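Local coordinates for protein glycoside hydrolase family 61 (Trichoderma reesei QM6a, PDB 5O2X) that is a copper-dependent lytic polysaccharide monooxygenase of family AA9 that probably cleaves cellulose or related glycans by oxidation, at residues 12-17 with 241-246; 30-35 with 65-70; 48-53 with 198-203. All coordinates share one frame; numbering follows the deposited sequence. Where two conformers were deposited one is given.

How the contacts relate
From the N terminus, strand 3-9 is followed by strand 12-15, which opens contact 1. The long loop that follows supplies 30-35 for contact 2 and then 48-53 for contact 3. Contact 2 closes its loop early, at 65-70. Contact 3 closes later, at 198-203, so contacts 2 and 3 cross. Contact 1 closes last, at 241-246, enclosing both others. Contact 1 adds strand 241-243 to strand 12-15; the adjoining contact 2 ties the loop after 12-15 to the start of strand 67-70, in the other sheet. Both share the mannose on Thr246; Thr246 N probably bonds to His66 O. Contact 3 joins two loops on the opposite side of the chain's centre from contact 1.

Contact 1: 12-17 with 241-246; sequences VWYQAY and ATASAT. With MAN (alpha-D-mannopyranose), chain P; MAN (alpha-D-mannopyranose), chain R; MAN (alpha-D-mannopyranose), chain Q.
With chi1 at 176°, Val12 turns CG1 to the far side of CB from its own nitrogen, and this methyl meets Ala243 CB at 3.5 Å. Tyr14 takes the other choice, with CG opposite its carbonyl carbon (chi1 -67°). Its ring thereby reaches the same alanine methyl, CE2 lying 3.6 Å from Ala243 CB. The three side chains meet on one face of a parallel beta ladder, whose clear bridges are Val12 with Ala241 and Trp13 with Thr242. Strand 241-243 adds to strand 12-15 as the outermost strand of a mixed sheet in the AA9 beta-sandwich. This is consistent with a predicted linker that forms an integral part of the catalytic domain.

Trp13 bonds to both flanks of Thr242. Its N donates to Ala241 O at 2.9 Å, and its O accepts from Ala243 N in a nearly straight bond (171° at the hydrogen). A water carries the pairing one step further, accepting from Gln15 N and donating to Ala243 O.

The other face of the ladder holds the side chains of Trp13 and Thr242. Thr242 OG1 carries a covalently bound mannose, and this sugar lies over one face of the indole. Its O4 stands over the five-membered ring, 3.3 Å from Trp13 NE1. At the other end, the sugar C6 comes within 3.6 Å of Trp13 CH2. Ser244 and Thr246 each carry a mannose too, through OG and OG1.

Past the ladder, the chain runs along the rim of the Tyr14 ring. Ser244 O sits at the ring edge, near its plane, 3.7 Å from Tyr14 CE2. The phenol then touches the sugar of Thr246: Tyr14 OH and mannose O2 share a hydrogen bond of 2.7 Å.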
loop_
_atom_site.group_PDB
_atom_site.type_symbol
_atom_site.label_atom_id
_atom_site.label_comp_id
_atom_site.label_asym_id
_atom_site.label_seq_id
_atom_site.Cartn_x
_atom_site.Cartn_y
_atom_site.Cartn_z
ATOM N N VAL A 12 -12.482 -7.289 -11.149
ATOM C CA VAL A 12 -13.490 -6.259 -10.914
ATOM C C VAL A 12 -12.771 -4.947 -10.589
ATOM O O VAL A 12 -12.061 -4.851 -9.587
ATOM C CB VAL A 12 -14.440 -6.669 -9.785
ATOM C CG1 VAL A 12 -15.422 -5.558 -9.480
ATOM C CG2 VAL A 12 -15.152 -7.966 -10.082
ATOM N N TRP A 13 -12.953 -3.971 -11.454
ATOM C CA TRP A 13 -12.297 -2.684 -11.367
ATOM C C TRP A 13 -13.079 -1.747 -10.412
ATOM O O TRP A 13 -14.294 -1.597 -10.562
ATOM C CB TRP A 13 -12.297 -2.065 -12.774
ATOM C CG TRP A 13 -11.504 -0.808 -13.018
ATOM C CD1 TRP A 13 -10.309 -0.737 -13.637
ATOM C CD2 TRP A 13 -11.916 0.548 -12.797
ATOM N NE1 TRP A 13 -9.935 0.571 -13.797
ATOM C CE2 TRP A 13 -10.918 1.391 -13.343
ATOM C CE3 TRP A 13 -13.066 1.140 -12.274
ATOM C CZ2 TRP A 13 -11.031 2.813 -13.317
ATOM C CZ3 TRP A 13 -13.170 2.542 -12.302
ATOM C CH2 TRP A 13 -12.181 3.314 -12.808
ATOM N N TYR A 14 -12.330 -1.103 -9.532
ATOM C CA TYR A 14 -12.833 -0.040 -8.654
ATOM C C TYR A 14 -12.037 1.224 -8.883
ATOM O O TYR A 14 -10.801 1.203 -8.858
ATOM C CB TYR A 14 -12.693 -0.403 -7.169
ATOM C CG TYR A 14 -13.570 -1.546 -6.728
ATOM C CD1 TYR A 14 -13.196 -2.854 -6.945
ATOM C CD2 TYR A 14 -14.777 -1.294 -6.083
ATOM C CE1 TYR A 14 -14.017 -3.917 -6.527
ATOM C CE2 TYR A 14 -15.604 -2.321 -5.686
ATOM C CZ TYR A 14 -15.219 -3.640 -5.908
ATOM O OH TYR A 14 -16.053 -4.650 -5.494
ATOM N N GLN A 15 -12.746 2.341 -8.997
ATOM C CA GLN A 15 -12.106 3.639 -9.050
ATOM C C GLN A 15 -11.412 3.909 -7.717
ATOM O O GLN A 15 -12.022 3.797 -6.659
ATOM C CB GLN A 15 -13.163 4.694 -9.313
ATOM C CG GLN A 15 -12.633 6.100 -9.584
ATOM C CD GLN A 15 -13.756 7.086 -9.906
ATOM O OE1 GLN A 15 -14.898 6.916 -9.506
ATOM N NE2 GLN A 15 -13.397 8.144 -10.603
ATOM N N ALA A 16 -10.149 4.303 -7.763
ATOM C CA ALA A 16 -9.458 4.688 -6.547
ATOM C C ALA A 16 -9.676 6.180 -6.248
ATOM O O ALA A 16 -10.268 6.898 -7.050
ATOM C CB ALA A 16 -7.959 4.385 -6.677
ATOM N N TYR A 17 -9.197 6.626 -5.099
ATOM C CA TYR A 17 -9.156 8.073 -4.877
ATOM C C TYR A 17 -8.130 8.694 -5.803
ATOM O O TYR A 17 -7.020 8.187 -5.900
ATOM C CB TYR A 17 -8.816 8.392 -3.418
ATOM C CG TYR A 17 -8.881 9.866 -3.149
ATOM C CD1 TYR A 17 -10.116 10.490 -3.062
ATOM C CD2 TYR A 17 -7.743 10.676 -3.056
ATOM C CE1 TYR A 17 -10.217 11.854 -2.875
ATOM C CE2 TYR A 17 -7.841 12.047 -2.876
ATOM C CZ TYR A 17 -9.081 12.632 -2.826
ATOM O OH TYR A 17 -9.161 13.995 -2.673
ATOM N N ALA A 241 -14.971 -6.267 -15.509
ATOM C CA ALA A 241 -16.201 -5.651 -15.039
ATOM C C ALA A 241 -15.784 -4.534 -14.101
ATOM O O ALA A 241 -14.640 -4.466 -13.701
ATOM C CB ALA A 241 -17.051 -6.672 -14.333
ATOM N N THR A 242 -16.763 -3.710 -13.755
ATOM C CA THR A 242 -16.559 -2.570 -12.875
ATOM C C THR A 242 -17.585 -2.603 -11.755
ATOM O O THR A 242 -18.707 -3.087 -11.948
ATOM C CB THR A 242 -16.672 -1.294 -13.691
ATOM O OG1 THR A 242 -15.592 -1.292 -14.644
ATOM C CG2 THR A 242 -16.697 -0.061 -12.881
ATOM N N ALA A 243 -17.157 -2.148 -10.596
ATOM C CA ALA A 243 -18.030 -2.009 -9.449
ATOM C C ALA A 243 -17.778 -0.682 -8.791
ATOM O O ALA A 243 -16.788 -0.011 -9.032
ATOM C CB ALA A 243 -17.783 -3.147 -8.460
ATOM N N SER A 244 -18.670 -0.305 -7.879
ATOM C CA SER A 244 -18.554 0.885 -7.100
ATOM C C SER A 244 -18.356 0.542 -5.650
ATOM O O SER A 244 -18.773 -0.515 -5.168
ATOM C CB SER A 244 -19.814 1.711 -7.232
ATOM O OG SER A 244 -19.952 2.128 -8.561
ATOM N N ALA A 245 -17.729 1.459 -4.934
ATOM C CA ALA A 245 -17.560 1.315 -3.498
ATOM C C ALA A 245 -18.943 1.190 -2.827
ATOM O O ALA A 245 -19.823 2.022 -3.067
ATOM C CB ALA A 245 -16.855 2.547 -2.935
ATOM N N THR A 246 -19.099 0.167 -1.993
ATOM C CA THR A 246 -20.360 -0.114 -1.330
ATOM C C THR A 246 -20.413 0.683 -0.032
ATOM O O THR A 246 -19.487 0.627 0.772
ATOM C CB THR A 246 -20.462 -1.601 -1.000
ATOM O OG1 THR A 246 -20.250 -2.323 -2.215
ATOM C CG2 THR A 246 -21.824 -1.936 -0.409
HETATM C C1 MAN P . -15.864 -0.890 -15.971
HETATM C C2 MAN P . -15.059 -1.686 -16.971
HETATM C C3 MAN P . -13.596 -1.333 -16.672
HETATM C C4 MAN P . -13.338 0.161 -16.653
HETATM C C5 MAN P . -14.268 0.852 -15.705
HETATM C C6 MAN P . -14.098 2.362 -15.739
HETATM O O2 MAN P . -15.512 -1.299 -18.276
HETATM O O3 MAN P . -12.816 -1.865 -17.706
HETATM O O4 MAN P . -11.999 0.526 -16.420
HETATM O O5 MAN P . -15.576 0.490 -16.103
HETATM O O6 MAN P . -15.244 2.948 -15.102
HETATM C C1 MAN R . -19.344 -3.399 -2.163
HETATM C C2 MAN R . -18.927 -3.705 -3.577
HETATM C C3 MAN R . -20.065 -4.282 -4.380
HETATM C C4 MAN R . -20.720 -5.444 -3.623
HETATM C C5 MAN R . -21.080 -5.058 -2.192
HETATM C C6 MAN R . -21.564 -6.259 -1.394
HETATM O O2 MAN R . -17.836 -4.647 -3.486
HETATM O O3 MAN R . -19.600 -4.708 -5.652
HETATM O O4 MAN R . -21.913 -5.829 -4.294
HETATM O O5 MAN R . -19.932 -4.519 -1.514
HETATM O O6 MAN R . -21.951 -5.879 -0.090
HETATM C C1 MAN Q . -21.149 2.927 -8.807
HETATM C C2 MAN Q . -21.182 3.296 -10.246
HETATM C C3 MAN Q . -20.005 4.221 -10.502
HETATM C C4 MAN Q . -20.112 5.493 -9.653
HETATM C C5 MAN Q . -20.208 5.115 -8.186
HETATM C C6 MAN Q . -20.500 6.321 -7.306
HETATM O O2 MAN Q . -22.437 3.914 -10.474
HETATM O O3 MAN Q . -19.980 4.622 -11.872
HETATM O O4 MAN Q . -18.924 6.261 -9.821
HETATM O O5 MAN Q . -21.220 4.125 -8.018
HETATM O O6 MAN Q . -21.774 6.871 -7.663
HETATM O O HOH W 1 -15.657 2.391 -9.437
#

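Contact 2: 30-35 with 65-70; sequences IVVGWT and GHASVK. With MAN (alpha-D-mannopyranose), chain R.
Gly65 N is buried against Ile30 and has no hydrogen-bond partner. Ile30 CG2 closes over it at 3.6 Å, and Val31 O is 3.7 Å from the same nitrogen. No hydrogen bond links the two segments at all. Gly65 has no side chain, which lets the Ile30 methyl come down on its backbone. Gly65 O, by contrast, accepts a hydrogen bond from Asn179 ND2.

Val32 carries the rest of the contact. Its CG1 lies opposite the carbonyl carbon (chi1 -62°) and rests on the His66-Ala67 peptide, 3.5 Å from Ala67 N. The same methyl is 4.0 Å from Ala67 CB. The His66 ring is held by Glu102 through ND1.

Ser68 faces the mannose of Thr246. Its N donates to the sugar O2 at 2.9 Å, almost straight at 178°. Ser68 OG, in the conformer described here, donates to the ring oxygen O5 at 2.8 Å; a second conformer makes this bond less certain. Val32 and Ala67 both touch Tyr14 of the other sheet, so the loop and the start of strand 67-70 meet at the interface between the two sheets of the AA9 beta-sandwich.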
loop_
_atom_site.group_PDB
_atom_site.type_symbol
_atom_site.label_atom_id
_atom_site.label_comp_id
_atom_site.label_asym_id
_atom_site.label_seq_id
_atom_site.Cartn_x
_atom_site.Cartn_y
_atom_site.Cartn_z
ATOM N N ILE A 30 -17.883 8.746 -3.967
ATOM C CA ILE A 30 -17.505 7.832 -2.896
ATOM C C ILE A 30 -16.751 6.671 -3.529
ATOM O O ILE A 30 -17.274 5.991 -4.432
ATOM C CB ILE A 30 -18.737 7.365 -2.142
ATOM C CG1 ILE A 30 -19.417 8.544 -1.451
ATOM C CG2 ILE A 30 -18.335 6.263 -1.155
ATOM C CD1 ILE A 30 -20.760 8.204 -0.857
ATOM N N VAL A 31 -15.548 6.420 -3.015
ATOM C CA VAL A 31 -14.659 5.395 -3.574
ATOM C C VAL A 31 -14.038 4.593 -2.444
ATOM O O VAL A 31 -14.173 4.936 -1.263
ATOM C CB VAL A 31 -13.564 6.010 -4.471
ATOM C CG1 VAL A 31 -14.167 6.613 -5.725
ATOM C CG2 VAL A 31 -12.731 7.038 -3.735
ATOM N N VAL A 32 -13.348 3.500 -2.827
ATOM C CA VAL A 32 -12.731 2.618 -1.840
ATOM C C VAL A 32 -11.406 3.118 -1.350
ATOM O O VAL A 32 -10.908 2.635 -0.334
ATOM C CB VAL A 32 -12.607 1.187 -2.405
ATOM C CG1 VAL A 32 -13.952 0.610 -2.724
ATOM C CG2 VAL A 32 -11.678 1.116 -3.587
ATOM N N GLY A 33 -10.784 4.083 -2.053
ATOM C CA GLY A 33 -9.532 4.679 -1.626
ATOM C C GLY A 33 -9.758 5.848 -0.703
ATOM O O GLY A 33 -10.698 6.632 -0.898
ATOM N N TRP A 34 -8.905 5.978 0.323
ATOM C CA TRP A 34 -9.036 7.089 1.269
ATOM C C TRP A 34 -8.795 8.437 0.587
ATOM O O TRP A 34 -8.039 8.568 -0.370
ATOM C CB TRP A 34 -8.073 6.885 2.424
ATOM C CG TRP A 34 -8.538 5.831 3.420
ATOM C CD1 TRP A 34 -9.104 4.621 3.140
ATOM C CD2 TRP A 34 -8.544 5.980 4.840
ATOM N NE1 TRP A 34 -9.458 4.001 4.321
ATOM C CE2 TRP A 34 -9.160 4.826 5.377
ATOM C CE3 TRP A 34 -8.173 7.010 5.714
ATOM C CZ2 TRP A 34 -9.411 4.665 6.732
ATOM C CZ3 TRP A 34 -8.413 6.826 7.062
ATOM C CH2 TRP A 34 -9.035 5.692 7.555
ATOM N N THR A 35 -9.470 9.453 1.120
ATOM C CA THR A 35 -9.201 10.822 0.681
ATOM C C THR A 35 -7.886 11.287 1.281
ATOM O O THR A 35 -7.676 11.080 2.467
ATOM C CB THR A 35 -10.336 11.731 1.154
ATOM O OG1 THR A 35 -11.560 11.253 0.567
ATOM C CG2 THR A 35 -10.112 13.190 0.794
ATOM N N GLY A 65 -16.805 4.199 1.297
ATOM C CA GLY A 65 -17.337 2.888 0.956
ATOM C C GLY A 65 -16.205 1.866 0.916
ATOM O O GLY A 65 -15.057 2.176 1.223
ATOM N N HIS A 66 -16.566 0.635 0.518
ATOM C CA HIS A 66 -15.618 -0.462 0.570
ATOM C C HIS A 66 -15.823 -1.433 -0.581
ATOM O O HIS A 66 -16.884 -1.453 -1.229
ATOM C CB HIS A 66 -15.702 -1.208 1.904
ATOM C CG HIS A 66 -17.042 -1.773 2.200
ATOM N ND1 HIS A 66 -17.967 -1.085 2.942
ATOM C CD2 HIS A 66 -17.657 -2.901 1.776
ATOM C CE1 HIS A 66 -19.087 -1.786 2.995
ATOM N NE2 HIS A 66 -18.936 -2.893 2.296
ATOM N N ALA A 67 -14.800 -2.250 -0.813
ATOM C CA ALA A 67 -14.877 -3.336 -1.761
ATOM C C ALA A 67 -15.042 -4.655 -1.031
ATOM O O ALA A 67 -14.247 -4.981 -0.152
ATOM C CB ALA A 67 -13.609 -3.418 -2.617
ATOM N N SER A 68 -16.038 -5.438 -1.409
ATOM C CA SER A 68 -16.257 -6.739 -0.762
ATOM C C SER A 68 -15.432 -7.783 -1.515
ATOM O O SER A 68 -15.604 -7.922 -2.699
ATOM C CB SER A 68 -17.769 -7.031 -0.730
ATOM O OG SER A 68 -18.453 -6.162 0.155
ATOM N N VAL A 69 -14.588 -8.538 -0.790
ATOM C CA VAL A 69 -13.700 -9.527 -1.334
ATOM C C VAL A 69 -13.767 -10.805 -0.528
ATOM O O VAL A 69 -14.252 -10.844 0.624
ATOM C CB VAL A 69 -12.282 -9.038 -1.307
ATOM C CG1 VAL A 69 -12.214 -7.658 -1.892
ATOM C CG2 VAL A 69 -11.728 -9.024 0.081
ATOM N N LYS A 70 -13.308 -11.869 -1.177
ATOM C CA LYS A 70 -13.188 -13.171 -0.531
ATOM C C LYS A 70 -11.740 -13.413 -0.165
ATOM O O LYS A 70 -10.821 -13.101 -0.944
ATOM C CB LYS A 70 -13.670 -14.273 -1.451
ATOM C CG LYS A 70 -15.203 -14.205 -1.732
ATOM C CD LYS A 70 -15.709 -15.278 -2.708
ATOM C CE LYS A 70 -17.206 -15.524 -2.644
ATOM N NZ LYS A 70 -17.482 -16.928 -3.031
HETATM C C1 MAN R . -19.344 -3.399 -2.163
HETATM C C2 MAN R . -18.927 -3.705 -3.577
HETATM C C3 MAN R . -20.065 -4.282 -4.380
HETATM C C4 MAN R . -20.720 -5.444 -3.623
HETATM C C5 MAN R . -21.080 -5.058 -2.192
HETATM C C6 MAN R . -21.564 -6.259 -1.394
HETATM O O2 MAN R . -17.836 -4.647 -3.486
HETATM O O3 MAN R . -19.600 -4.708 -5.652
HETATM O O4 MAN R . -21.913 -5.829 -4.294
HETATM O O5 MAN R . -19.932 -4.519 -1.514
HETATM O O6 MAN R . -21.951 -5.879 -0.090
#

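Contact 3: 48-53 with 198-203; sequences AYQNPD and LYHATD. With MAN (alpha-D-mannopyranose), chain F; MAN (alpha-D-mannopyranose), chain E.
Tyr49 offers a ring face to Tyr199, whose ring turns an edge toward it. The planes stand at 56° and the centroids of the Tyr49 and Tyr199 rings are 5.6 Å apart, an edge-to-face pair. Tyr199 CB sits over the same face in a CH-pi contact, 3.7 Å from the centroid of the Tyr49 ring. The hydroxyls point elsewhere: Tyr49 OH bonds to Asn173, Tyr199 OH to Glu158.

Gln50 is set differently. Its chain bends at chi2 (66°), and the amide lies nearly flat over the His200 ring, planes 12° apart. Gln50 NE2 donates to Tyr199 O at 2.8 Å, with the acceptor in the amide plane, and also bonds to Thr196 O. Both segments are loops of the AA9 beta-sandwich, each with a type I beta turn, Ala48 to Asn51 and His200 to Asp203. Gln50 OE1 accepts at 2.7 Å from a water that in turn accepts from Ala201 N. With an alanine in place of Gln50, Tyr199 O and Thr196 O would probably lose this amide donor and the His200 ring its cover on that face. The mannose on Thr202 OG1 stands over the opposite face of His200, its O3 3.8 Å from His200 CG.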
loop_
_atom_site.group_PDB
_atom_site.type_symbol
_atom_site.label_atom_id
_atom_site.label_comp_id
_atom_site.label_asym_id
_atom_site.label_seq_id
_atom_site.Cartn_x
_atom_site.Cartn_y
_atom_site.Cartn_z
ATOM N N ALA A 48 7.899 12.590 9.293
ATOM C CA ALA A 48 6.498 12.383 9.567
ATOM C C ALA A 48 6.160 10.932 9.871
ATOM O O ALA A 48 4.979 10.583 9.964
ATOM C CB ALA A 48 5.634 12.954 8.441
ATOM N N TYR A 49 7.166 10.105 10.114
ATOM C CA TYR A 49 6.883 8.702 10.425
ATOM C C TYR A 49 6.158 8.511 11.757
ATOM O O TYR A 49 5.516 7.482 11.959
ATOM C CB TYR A 49 8.170 7.887 10.467
ATOM C CG TYR A 49 8.785 7.532 9.137
ATOM C CD1 TYR A 49 8.159 7.742 7.906
ATOM C CD2 TYR A 49 10.053 6.956 9.125
ATOM C CE1 TYR A 49 8.760 7.355 6.710
ATOM C CE2 TYR A 49 10.650 6.551 7.938
ATOM C CZ TYR A 49 9.990 6.709 6.746
ATOM O OH TYR A 49 10.615 6.279 5.603
ATOM N N GLN A 50 6.300 9.481 12.679
ATOM C CA GLN A 50 5.616 9.432 13.948
ATOM C C GLN A 50 4.388 10.349 13.980
ATOM O O GLN A 50 3.859 10.625 15.038
ATOM C CB GLN A 50 6.583 9.663 15.118
ATOM C CG GLN A 50 7.294 8.358 15.558
ATOM C CD GLN A 50 8.251 7.773 14.530
ATOM O OE1 GLN A 50 9.303 8.350 14.272
ATOM N NE2 GLN A 50 7.891 6.630 13.963
ATOM N N ASN A 51 3.947 10.790 12.793
ATOM C CA ASN A 51 2.820 11.692 12.573
ATOM C C ASN A 51 1.716 10.906 11.898
ATOM O O ASN A 51 2.003 9.991 11.122
ATOM C CB ASN A 51 3.297 12.810 11.607
ATOM C CG ASN A 51 2.218 13.837 11.308
ATOM O OD1 ASN A 51 1.336 13.722 10.368
ATOM N ND2 ASN A 51 2.208 14.862 12.131
ATOM N N PRO A 52 0.441 11.292 12.074
ATOM C CA PRO A 52 -0.651 10.590 11.425
ATOM C C PRO A 52 -0.552 10.493 9.915
ATOM O O PRO A 52 -1.168 9.589 9.328
ATOM C CB PRO A 52 -1.889 11.400 11.870
ATOM C CG PRO A 52 -1.374 12.731 12.350
ATOM C CD PRO A 52 -0.053 12.405 12.925
ATOM N N ASP A 53 0.157 11.392 9.273
ATOM C CA ASP A 53 0.284 11.336 7.801
ATOM C C ASP A 53 0.838 10.019 7.291
ATOM O O ASP A 53 0.549 9.640 6.161
ATOM C CB ASP A 53 1.174 12.491 7.300
ATOM C CG ASP A 53 0.490 13.842 7.310
ATOM O OD1 ASP A 53 -0.732 13.934 7.552
ATOM O OD2 ASP A 53 1.240 14.828 7.046
ATOM N N LEU A 198 5.439 2.009 12.692
ATOM C CA LEU A 198 6.003 1.128 11.679
ATOM C C LEU A 198 7.477 1.429 11.411
ATOM O O LEU A 198 8.286 0.514 11.329
ATOM C CB LEU A 198 5.231 1.253 10.350
ATOM C CG LEU A 198 3.836 0.671 10.364
ATOM C CD1 LEU A 198 3.103 1.093 9.098
ATOM C CD2 LEU A 198 3.852 -0.853 10.482
ATOM N N TYR A 199 7.817 2.703 11.198
ATOM C CA TYR A 199 9.102 3.089 10.612
ATOM C C TYR A 199 9.780 4.181 11.442
ATOM O O TYR A 199 9.118 5.025 12.028
ATOM C CB TYR A 199 8.870 3.679 9.225
ATOM C CG TYR A 199 8.110 2.781 8.286
ATOM C CD1 TYR A 199 8.400 1.420 8.153
ATOM C CD2 TYR A 199 7.096 3.283 7.506
ATOM C CE1 TYR A 199 7.715 0.635 7.257
ATOM C CE2 TYR A 199 6.421 2.506 6.613
ATOM C CZ TYR A 199 6.734 1.171 6.460
ATOM O OH TYR A 199 6.106 0.358 5.562
ATOM N N HIS A 200 11.104 4.147 11.409
ATOM C CA HIS A 200 11.908 5.178 12.010
ATOM C C HIS A 200 12.952 5.681 11.027
ATOM O O HIS A 200 13.429 4.923 10.177
ATOM C CB HIS A 200 12.566 4.727 13.325
ATOM C CG HIS A 200 11.550 4.607 14.411
ATOM N ND1 HIS A 200 10.703 3.539 14.554
ATOM C CD2 HIS A 200 11.178 5.513 15.339
ATOM C CE1 HIS A 200 9.841 3.784 15.540
ATOM N NE2 HIS A 200 10.145 4.960 16.053
ATOM N N ALA A 201 13.343 6.933 11.180
ATOM C CA ALA A 201 14.222 7.616 10.247
ATOM C C ALA A 201 15.618 7.013 10.181
ATOM O O ALA A 201 16.332 7.260 9.205
ATOM C CB ALA A 201 14.345 9.088 10.623
ATOM N N THR A 202 16.026 6.256 11.187
ATOM C CA THR A 202 17.338 5.602 11.202
ATOM C C THR A 202 17.258 4.114 10.843
ATOM O O THR A 202 18.285 3.429 10.931
ATOM C CB THR A 202 17.950 5.724 12.591
ATOM O OG1 THR A 202 17.025 5.114 13.511
ATOM C CG2 THR A 202 18.224 7.190 12.963
ATOM N N ASP A 203 16.101 3.587 10.473
ATOM C CA ASP A 203 16.025 2.162 10.169
ATOM C C ASP A 203 16.966 1.824 9.027
ATOM O O ASP A 203 17.204 2.635 8.116
ATOM C CB ASP A 203 14.603 1.777 9.759
ATOM C CG ASP A 203 13.618 1.718 10.932
ATOM O OD1 ASP A 203 14.058 1.763 12.094
ATOM O OD2 ASP A 203 12.402 1.668 10.647
HETATM C C1 MAN F . 17.509 3.982 14.271
HETATM C C2 MAN F . 16.343 3.113 14.782
HETATM C C3 MAN F . 15.511 3.862 15.799
HETATM C C4 MAN F . 16.424 4.339 16.894
HETATM C C5 MAN F . 17.523 5.202 16.299
HETATM C C6 MAN F . 18.444 5.708 17.402
HETATM O O2 MAN F . 16.803 1.909 15.413
HETATM O O3 MAN F . 14.462 3.034 16.318
HETATM O O4 MAN F . 15.599 5.068 17.805
HETATM O O5 MAN F . 18.285 4.440 15.359
HETATM O O6 MAN F . 19.461 6.542 16.833
HETATM C C1 MAN E . 2.623 6.735 16.759
HETATM C C2 MAN E . 2.111 5.962 17.944
HETATM C C3 MAN E . 0.620 6.337 18.152
HETATM C C4 MAN E . 0.377 7.850 18.217
HETATM C C5 MAN E . 1.058 8.542 17.059
HETATM C C6 MAN E . 1.077 10.058 17.169
HETATM O O2 MAN E . 2.841 6.341 19.096
HETATM O O3 MAN E . 0.074 5.701 19.321
HETATM O O4 MAN E . -1.025 8.133 18.109
HETATM O O5 MAN E . 2.443 8.130 16.936
HETATM O O6 MAN E . 1.345 10.695 15.971
HETATM O O HOH W 2 5.849 4.827 10.985
HETATM O O HOH W 3 11.743 8.419 13.084
#